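Local coordinates for BH1974 protein (Bacillus halodurans, PDB 3ON5), which is a member of the XdhC/CoxI family that probably assists the maturation of a molybdenum enzyme such as xanthine dehydrogenase, its own catalytic activity being uncertain, at residues A[36-48]-A[111-123]. Sequence-based numbering, arbitrary orientation.
Sequences RVMATIIHVEGSS and CNGTISVLLEPVD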
# COMPACT_ATOMS: atom_id res chain seq x y z
N ARG A 36 1.90 10.70 21.77
CA ARG A 36 0.61 10.01 21.74
C ARG A 36 -0.39 10.68 22.65
O ARG A 36 -0.05 11.10 23.76
CB ARG A 36 0.71 8.54 22.13
CG ARG A 36 1.39 7.63 21.17
CD ARG A 36 1.30 6.19 21.68
NE ARG A 36 2.07 5.26 20.84
CZ ARG A 36 3.34 4.94 21.04
NH1 ARG A 36 4.01 5.44 22.07
NH2 ARG A 36 3.96 4.11 20.21
N VAL A 37 -1.65 10.75 22.19
CA VAL A 37 -2.80 11.24 22.95
C VAL A 37 -3.73 10.05 23.08
O VAL A 37 -3.94 9.30 22.13
CB VAL A 37 -3.47 12.49 22.36
CG1 VAL A 37 -4.74 12.85 23.11
CG2 VAL A 37 -2.50 13.66 22.39
N MSE A 38 -4.19 9.81 24.28
CA MSE A 38 -5.06 8.71 24.56
C MSE A 38 -6.49 9.21 24.64
O MSE A 38 -6.76 10.16 25.38
CB MSE A 38 -4.62 8.07 25.86
CG MSE A 38 -5.25 6.75 26.12
SE MSE A 38 -4.83 6.29 27.95
CE MSE A 38 -5.48 4.37 27.75
N ALA A 39 -7.40 8.59 23.84
CA ALA A 39 -8.83 8.91 23.83
C ALA A 39 -9.59 7.83 24.55
O ALA A 39 -9.39 6.66 24.28
CB ALA A 39 -9.34 9.06 22.41
N THR A 40 -10.44 8.22 25.51
CA THR A 40 -11.23 7.28 26.30
C THR A 40 -12.68 7.75 26.31
O THR A 40 -12.95 8.92 26.57
CB THR A 40 -10.64 7.15 27.72
OG1 THR A 40 -9.26 6.85 27.64
CG2 THR A 40 -11.33 6.07 28.55
N ILE A 41 -13.61 6.82 26.03
CA ILE A 41 -15.04 7.11 26.10
C ILE A 41 -15.42 7.05 27.58
O ILE A 41 -15.52 5.96 28.14
CB ILE A 41 -15.92 6.19 25.21
CG1 ILE A 41 -15.48 6.23 23.75
CG2 ILE A 41 -17.35 6.62 25.31
CD1 ILE A 41 -16.19 5.22 22.90
N ILE A 42 -15.57 8.23 28.21
CA ILE A 42 -15.86 8.34 29.64
C ILE A 42 -17.38 8.39 29.89
O ILE A 42 -17.79 8.26 31.05
CB ILE A 42 -15.16 9.55 30.29
CG1 ILE A 42 -15.60 10.89 29.63
CG2 ILE A 42 -13.64 9.35 30.26
CD1 ILE A 42 -15.06 12.14 30.25
N HIS A 43 -18.20 8.59 28.83
CA HIS A 43 -19.66 8.60 28.95
C HIS A 43 -20.34 8.36 27.59
O HIS A 43 -19.84 8.81 26.55
CB HIS A 43 -20.19 9.90 29.55
CG HIS A 43 -21.61 9.81 30.02
ND1 HIS A 43 -21.97 9.00 31.09
CD2 HIS A 43 -22.72 10.47 29.58
CE1 HIS A 43 -23.27 9.16 31.25
NE2 HIS A 43 -23.77 10.05 30.37
N VAL A 44 -21.47 7.64 27.63
CA VAL A 44 -22.29 7.32 26.46
C VAL A 44 -23.74 7.53 26.82
O VAL A 44 -24.21 7.04 27.85
CB VAL A 44 -22.05 5.89 25.90
CG1 VAL A 44 -23.06 5.52 24.82
CG2 VAL A 44 -20.66 5.73 25.35
N GLU A 45 -24.45 8.26 25.96
CA GLU A 45 -25.88 8.49 26.04
C GLU A 45 -26.48 7.99 24.73
O GLU A 45 -26.08 8.44 23.67
CB GLU A 45 -26.18 9.97 26.32
CG GLU A 45 -25.75 10.44 27.70
CD GLU A 45 -25.85 11.93 28.00
OE1 GLU A 45 -25.77 12.75 27.05
OE2 GLU A 45 -25.95 12.28 29.20
N GLY A 46 -27.34 6.98 24.81
CA GLY A 46 -27.98 6.40 23.62
C GLY A 46 -27.19 5.31 22.95
O GLY A 46 -26.56 4.49 23.63
N SER A 47 -27.23 5.29 21.60
CA SER A 47 -26.56 4.28 20.76
C SER A 47 -25.20 4.74 20.28
O SER A 47 -25.04 5.86 19.80
CB SER A 47 -27.42 3.92 19.56
OG SER A 47 -28.53 3.11 19.92
N SER A 48 -24.21 3.83 20.37
CA SER A 48 -22.83 4.05 19.92
C SER A 48 -22.14 2.72 19.60
O SER A 48 -22.48 1.70 20.22
CB SER A 48 -22.03 4.81 20.97
OG SER A 48 -22.00 4.11 22.21
N CYS A 111 -25.82 7.18 13.91
CA CYS A 111 -26.03 6.57 15.23
C CYS A 111 -26.70 7.61 16.16
O CYS A 111 -26.25 8.76 16.23
CB CYS A 111 -24.73 6.02 15.84
SG CYS A 111 -24.50 4.21 15.68
N ASN A 112 -27.84 7.23 16.79
CA ASN A 112 -28.63 8.09 17.67
C ASN A 112 -28.07 7.99 19.09
O ASN A 112 -28.62 7.30 19.95
CB ASN A 112 -30.11 7.71 17.60
CG ASN A 112 -31.02 8.62 18.39
OD1 ASN A 112 -30.73 9.80 18.64
ND2 ASN A 112 -32.14 8.09 18.78
N GLY A 113 -26.95 8.67 19.28
CA GLY A 113 -26.22 8.70 20.53
C GLY A 113 -25.31 9.90 20.66
O GLY A 113 -25.01 10.58 19.68
N THR A 114 -24.87 10.16 21.89
CA THR A 114 -24.00 11.25 22.27
C THR A 114 -22.88 10.67 23.12
O THR A 114 -23.15 10.04 24.15
CB THR A 114 -24.82 12.33 22.98
OG1 THR A 114 -25.89 12.75 22.11
CG2 THR A 114 -23.98 13.52 23.39
N ILE A 115 -21.63 10.84 22.67
CA ILE A 115 -20.48 10.31 23.40
C ILE A 115 -19.58 11.45 23.89
O ILE A 115 -19.43 12.48 23.22
CB ILE A 115 -19.63 9.25 22.61
CG1 ILE A 115 -18.89 9.83 21.38
CG2 ILE A 115 -20.46 8.00 22.28
CD1 ILE A 115 -17.91 8.86 20.69
N SER A 116 -18.99 11.23 25.08
CA SER A 116 -18.02 12.10 25.75
C SER A 116 -16.63 11.41 25.70
O SER A 116 -16.42 10.33 26.30
CB SER A 116 -18.47 12.41 27.18
OG SER A 116 -19.81 12.87 27.25
N VAL A 117 -15.72 11.99 24.92
CA VAL A 117 -14.37 11.46 24.73
C VAL A 117 -13.39 12.31 25.54
O VAL A 117 -13.39 13.54 25.40
CB VAL A 117 -13.98 11.43 23.22
CG1 VAL A 117 -12.60 10.80 23.00
CG2 VAL A 117 -15.04 10.72 22.38
N LEU A 118 -12.58 11.67 26.41
CA LEU A 118 -11.55 12.34 27.19
C LEU A 118 -10.18 12.10 26.54
O LEU A 118 -9.72 10.96 26.46
CB LEU A 118 -11.55 11.90 28.67
CG LEU A 118 -10.37 12.38 29.56
CD1 LEU A 118 -10.43 13.89 29.82
CD2 LEU A 118 -10.37 11.67 30.86
N LEU A 119 -9.53 13.20 26.10
CA LEU A 119 -8.22 13.18 25.45
C LEU A 119 -7.14 13.57 26.46
O LEU A 119 -7.23 14.65 27.05
CB LEU A 119 -8.22 14.13 24.23
CG LEU A 119 -9.17 13.76 23.08
CD1 LEU A 119 -9.56 14.95 22.29
CD2 LEU A 119 -8.57 12.76 22.17
N GLU A 120 -6.18 12.67 26.71
CA GLU A 120 -5.06 12.86 27.65
C GLU A 120 -3.73 12.73 26.95
O GLU A 120 -3.51 11.72 26.28
CB GLU A 120 -5.11 11.84 28.78
CG GLU A 120 -6.22 12.05 29.78
CD GLU A 120 -6.36 10.87 30.71
OE1 GLU A 120 -6.72 9.78 30.21
OE2 GLU A 120 -6.08 11.02 31.92
N PRO A 121 -2.80 13.71 27.10
CA PRO A 121 -1.48 13.53 26.46
C PRO A 121 -0.68 12.48 27.21
O PRO A 121 -0.57 12.57 28.44
CB PRO A 121 -0.85 14.92 26.52
CG PRO A 121 -1.59 15.65 27.59
CD PRO A 121 -2.88 14.97 27.87
N VAL A 122 -0.19 11.45 26.51
CA VAL A 122 0.65 10.43 27.14
C VAL A 122 2.02 11.07 27.35
O VAL A 122 2.91 10.95 26.50
CB VAL A 122 0.72 9.09 26.38
CG1 VAL A 122 1.58 8.07 27.13
CG2 VAL A 122 -0.68 8.52 26.15
N ASP A 123 2.14 11.85 28.45
CA ASP A 123 3.36 12.54 28.85
C ASP A 123 4.32 11.54 29.49
O ASP A 123 3.93 10.38 29.69
CB ASP A 123 3.03 13.73 29.78
CG ASP A 123 2.27 13.47 31.08
OD1 ASP A 123 2.20 12.30 31.51
OD2 ASP A 123 1.80 14.45 31.70
O HOH W 1 -7.85 9.17 27.69
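Val37, Ala39, Val117 and Leu119 interlock on one face of an antiparallel pair, strands 36-46 and 113-121, neighbours inside the five-stranded sheet of the N-terminal part of this XdhC-family protein, flanked by strands 55-59 and 91-96. The Ala39 methyl is the meeting point: its CB touches Val117 CG1 at 3.7 Å and Leu119 CD2 at 3.8 Å. Val37 crosses Leu119 obliquely, laying CG1 against its CB; this branch lies anti to the backbone N (chi1 173°). Helix 73-87 packs over Leu119 and Pro121 on this same face. Further along, Val44 and Ile115 lie alongside each other with a common direction, their CG2 methyls 3.8 Å apart, and Ser48 CB reaches the same Ile115 methyl.

A classic beta bulge, Ile42 and His43 opposite Ser116, interrupts the regular pairing: Ile42 N donates to Ser116 O, while Ser116 N donates to His43 O at 3.0 Å. At the bulge Ile42 CG2 rests on Leu118 CB (3.7 Å), and both side chains meet Thr92 of strand 91-96. Beside it, the His43 ring has the Glu45 carboxylate carbon at its edge, in plane, with a weak bond from NE2 to OE2.

Near the opposite end, Met38 sends its extended selenium-bearing chain away toward strand 55-59, leaving CB against Val122 CG2. Glu120, salt-bridged through OE1 to Lys147, shares a water with Met38 and Thr40 of strand 36-46: the water bonds to Glu120 OE1, Met38 O and, at 2.7 Å, Thr40 OG1.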